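PDB 1JL5: outer membrane protein YopM from Yersinia pestis, which probably acts as a secreted effector that alters host cell physiology to promote bacterial survival, built of leucine-rich repeats that bind calcium and assemble into a hollow tetrameric cylinder. Local coordinates for residues A[322-327]-A[345-350]. Sequence-based numbering, arbitrary orientation.
With CA (calcium ion), chain B.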
loop_
_atom_site.group_PDB
_atom_site.type_symbol
_atom_site.label_atom_id
_atom_site.label_comp_id
_atom_site.label_asym_id
_atom_site.label_seq_id
_atom_site.Cartn_x
_atom_site.Cartn_y
_atom_site.Cartn_z
ATOM N N LEU A 322 13.644 -16.070 -0.747
ATOM C CA LEU A 322 14.672 -15.271 -0.152
ATOM C C LEU A 322 14.184 -13.848 -0.139
ATOM O O LEU A 322 13.948 -13.248 -1.187
ATOM C CB LEU A 322 15.960 -15.336 -0.952
ATOM C CG LEU A 322 17.043 -14.412 -0.394
ATOM C CD1 LEU A 322 17.403 -14.860 1.017
ATOM C CD2 LEU A 322 18.264 -14.434 -1.302
ATOM N N ASN A 323 14.000 -13.319 1.057
ATOM C CA ASN A 323 13.599 -11.943 1.179
ATOM C C ASN A 323 14.699 -11.259 1.955
ATOM O O ASN A 323 14.852 -11.467 3.158
ATOM C CB ASN A 323 12.281 -11.799 1.928
ATOM C CG ASN A 323 11.782 -10.378 1.915
ATOM O OD1 ASN A 323 12.557 -9.452 1.673
ATOM N ND2 ASN A 323 10.498 -10.189 2.178
ATOM N N VAL A 324 15.498 -10.477 1.249
ATOM C CA VAL A 324 16.581 -9.737 1.874
ATOM C C VAL A 324 16.332 -8.297 1.486
ATOM O O VAL A 324 17.240 -7.478 1.366
ATOM C CB VAL A 324 17.942 -10.196 1.362
ATOM C CG1 VAL A 324 18.227 -11.598 1.873
ATOM C CG2 VAL A 324 17.961 -10.161 -0.151
ATOM N N SER A 325 15.059 -8.014 1.274
ATOM C CA SER A 325 14.634 -6.686 0.906
ATOM C C SER A 325 15.114 -5.706 1.952
ATOM O O SER A 325 15.215 -6.027 3.137
ATOM C CB SER A 325 13.111 -6.618 0.838
ATOM O OG SER A 325 12.705 -5.313 0.476
ATOM N N ASN A 326 15.408 -4.503 1.502
ATOM C CA ASN A 326 15.826 -3.456 2.399
ATOM C C ASN A 326 17.010 -3.828 3.261
ATOM O O ASN A 326 16.925 -3.885 4.484
ATOM C CB ASN A 326 14.661 -3.030 3.289
ATOM C CG ASN A 326 14.985 -1.792 4.083
ATOM O OD1 ASN A 326 15.740 -0.943 3.622
ATOM N ND2 ASN A 326 14.415 -1.677 5.275
ATOM N N ASN A 327 18.119 -4.097 2.602
ATOM C CA ASN A 327 19.336 -4.404 3.305
ATOM C C ASN A 327 20.390 -3.567 2.649
ATOM O O ASN A 327 20.069 -2.560 2.029
ATOM C CB ASN A 327 19.645 -5.890 3.236
ATOM C CG ASN A 327 18.971 -6.650 4.353
ATOM O OD1 ASN A 327 19.285 -6.440 5.525
ATOM N ND2 ASN A 327 18.030 -7.513 4.007
ATOM N N SER A 345 14.544 -6.306 -3.059
ATOM C CA SER A 345 14.282 -4.905 -3.311
ATOM C C SER A 345 14.917 -4.070 -2.209
ATOM O O SER A 345 15.239 -4.579 -1.133
ATOM C CB SER A 345 12.780 -4.674 -3.316
ATOM O OG SER A 345 12.239 -5.193 -2.120
ATOM N N PHE A 346 15.097 -2.785 -2.482
ATOM C CA PHE A 346 15.675 -1.871 -1.509
ATOM C C PHE A 346 17.023 -2.340 -1.008
ATOM O O PHE A 346 17.259 -2.493 0.191
ATOM C CB PHE A 346 14.712 -1.690 -0.348
ATOM C CG PHE A 346 13.424 -1.066 -0.749
ATOM C CD1 PHE A 346 13.378 0.279 -1.111
ATOM C CD2 PHE A 346 12.252 -1.815 -0.779
ATOM C CE1 PHE A 346 12.180 0.867 -1.496
ATOM C CE2 PHE A 346 11.052 -1.235 -1.163
ATOM C CZ PHE A 346 11.016 0.110 -1.522
ATOM N N ASN A 347 17.906 -2.589 -1.955
ATOM C CA ASN A 347 19.250 -2.999 -1.639
ATOM C C ASN A 347 20.119 -2.208 -2.569
ATOM O O ASN A 347 19.631 -1.327 -3.265
ATOM C CB ASN A 347 19.423 -4.493 -1.856
ATOM C CG ASN A 347 19.043 -5.281 -0.637
ATOM O OD1 ASN A 347 19.751 -5.255 0.365
ATOM N ND2 ASN A 347 17.912 -5.964 -0.700
ATOM N N HIS A 348 21.403 -2.515 -2.581
ATOM C CA HIS A 348 22.317 -1.798 -3.436
ATOM C C HIS A 348 22.834 -2.725 -4.519
ATOM O O HIS A 348 24.022 -2.736 -4.830
ATOM C CB HIS A 348 23.482 -1.269 -2.623
ATOM C CG HIS A 348 24.021 0.016 -3.147
ATOM N ND1 HIS A 348 23.488 1.235 -2.793
ATOM C CD2 HIS A 348 24.989 0.274 -4.054
ATOM C CE1 HIS A 348 24.105 2.190 -3.462
ATOM N NE2 HIS A 348 25.020 1.634 -4.235
ATOM N N LEU A 349 21.931 -3.507 -5.088
ATOM C CA LEU A 349 22.305 -4.446 -6.129
ATOM C C LEU A 349 22.519 -3.761 -7.466
ATOM O O LEU A 349 21.659 -3.026 -7.940
ATOM C CB LEU A 349 21.226 -5.513 -6.285
ATOM C CG LEU A 349 20.894 -6.281 -5.011
ATOM C CD1 LEU A 349 19.830 -7.313 -5.325
ATOM C CD2 LEU A 349 22.157 -6.930 -4.444
ATOM N N ALA A 350 23.683 -3.996 -8.055
ATOM C CA ALA A 350 24.001 -3.450 -9.366
ATOM C C ALA A 350 23.460 -4.498 -10.327
ATOM O O ALA A 350 23.042 -4.194 -11.444
ATOM C CB ALA A 350 25.506 -3.318 -9.534
HETATM CA CA CA B . 16.853 0.928 3.085
HETATM O O HOH W 1 18.392 -0.546 2.160
HETATM O O HOH W 2 15.198 1.815 4.246
HETATM O O HOH W 3 15.753 1.430 1.221
#
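Ser325, Asn326 and Asn327 lie over Ser345, Phe346 and Asn347 in matching register, CA atoms 4.2 to 5.1 Å apart, and Asn326 N donates to Ser345 O at 2.6 Å. These are the turns that follow strands 321-323 and 341-343 in successive leucine-rich repeats. Asn347 carries the side-chain link: its ND2 gives a nearly straight bond (173°) of 2.6 Å to Val324 O, which lies in the plane of the Asn347 amide. Asn327 ND2 reaches the same oxygen at 2.8 Å from the opposite face of that carbonyl. With CG anti to the carbonyl carbon in both (chi1 -87°), the two amides are set alike and each ND2 spans two repeats: Asn347 ND2 also bonds Ala344 O of its own turn, Asn327 ND2 Ala304 O one repeat back. Asn347 OD1 takes a weak bond from Asn327 N; its firmer partner is Leu329 N. On the other flank the hydroxyls of Ser325 and Ser345 hydrogen-bond at 2.6 Å, with Ser325 OG at the edge of the Phe346 ring. The Asn326 side chain points away from 345-350, though its CB packs on Phe346 CB (3.9 Å). Its OD1 binds calcium at 2.2 Å beside three waters, together with Asn246 and Asp266 of the second subunit, while its ND2 bonds Glu286 of that subunit and Ser306 of its own chain. Buried asparagines at the same position of successive repeats thus satisfy backbone polar groups as an asparagine ladder, characteristic of leucine-rich repeats, and Asn326, beside Asn327 in sequence, ties this turn to the second subunit through calcium.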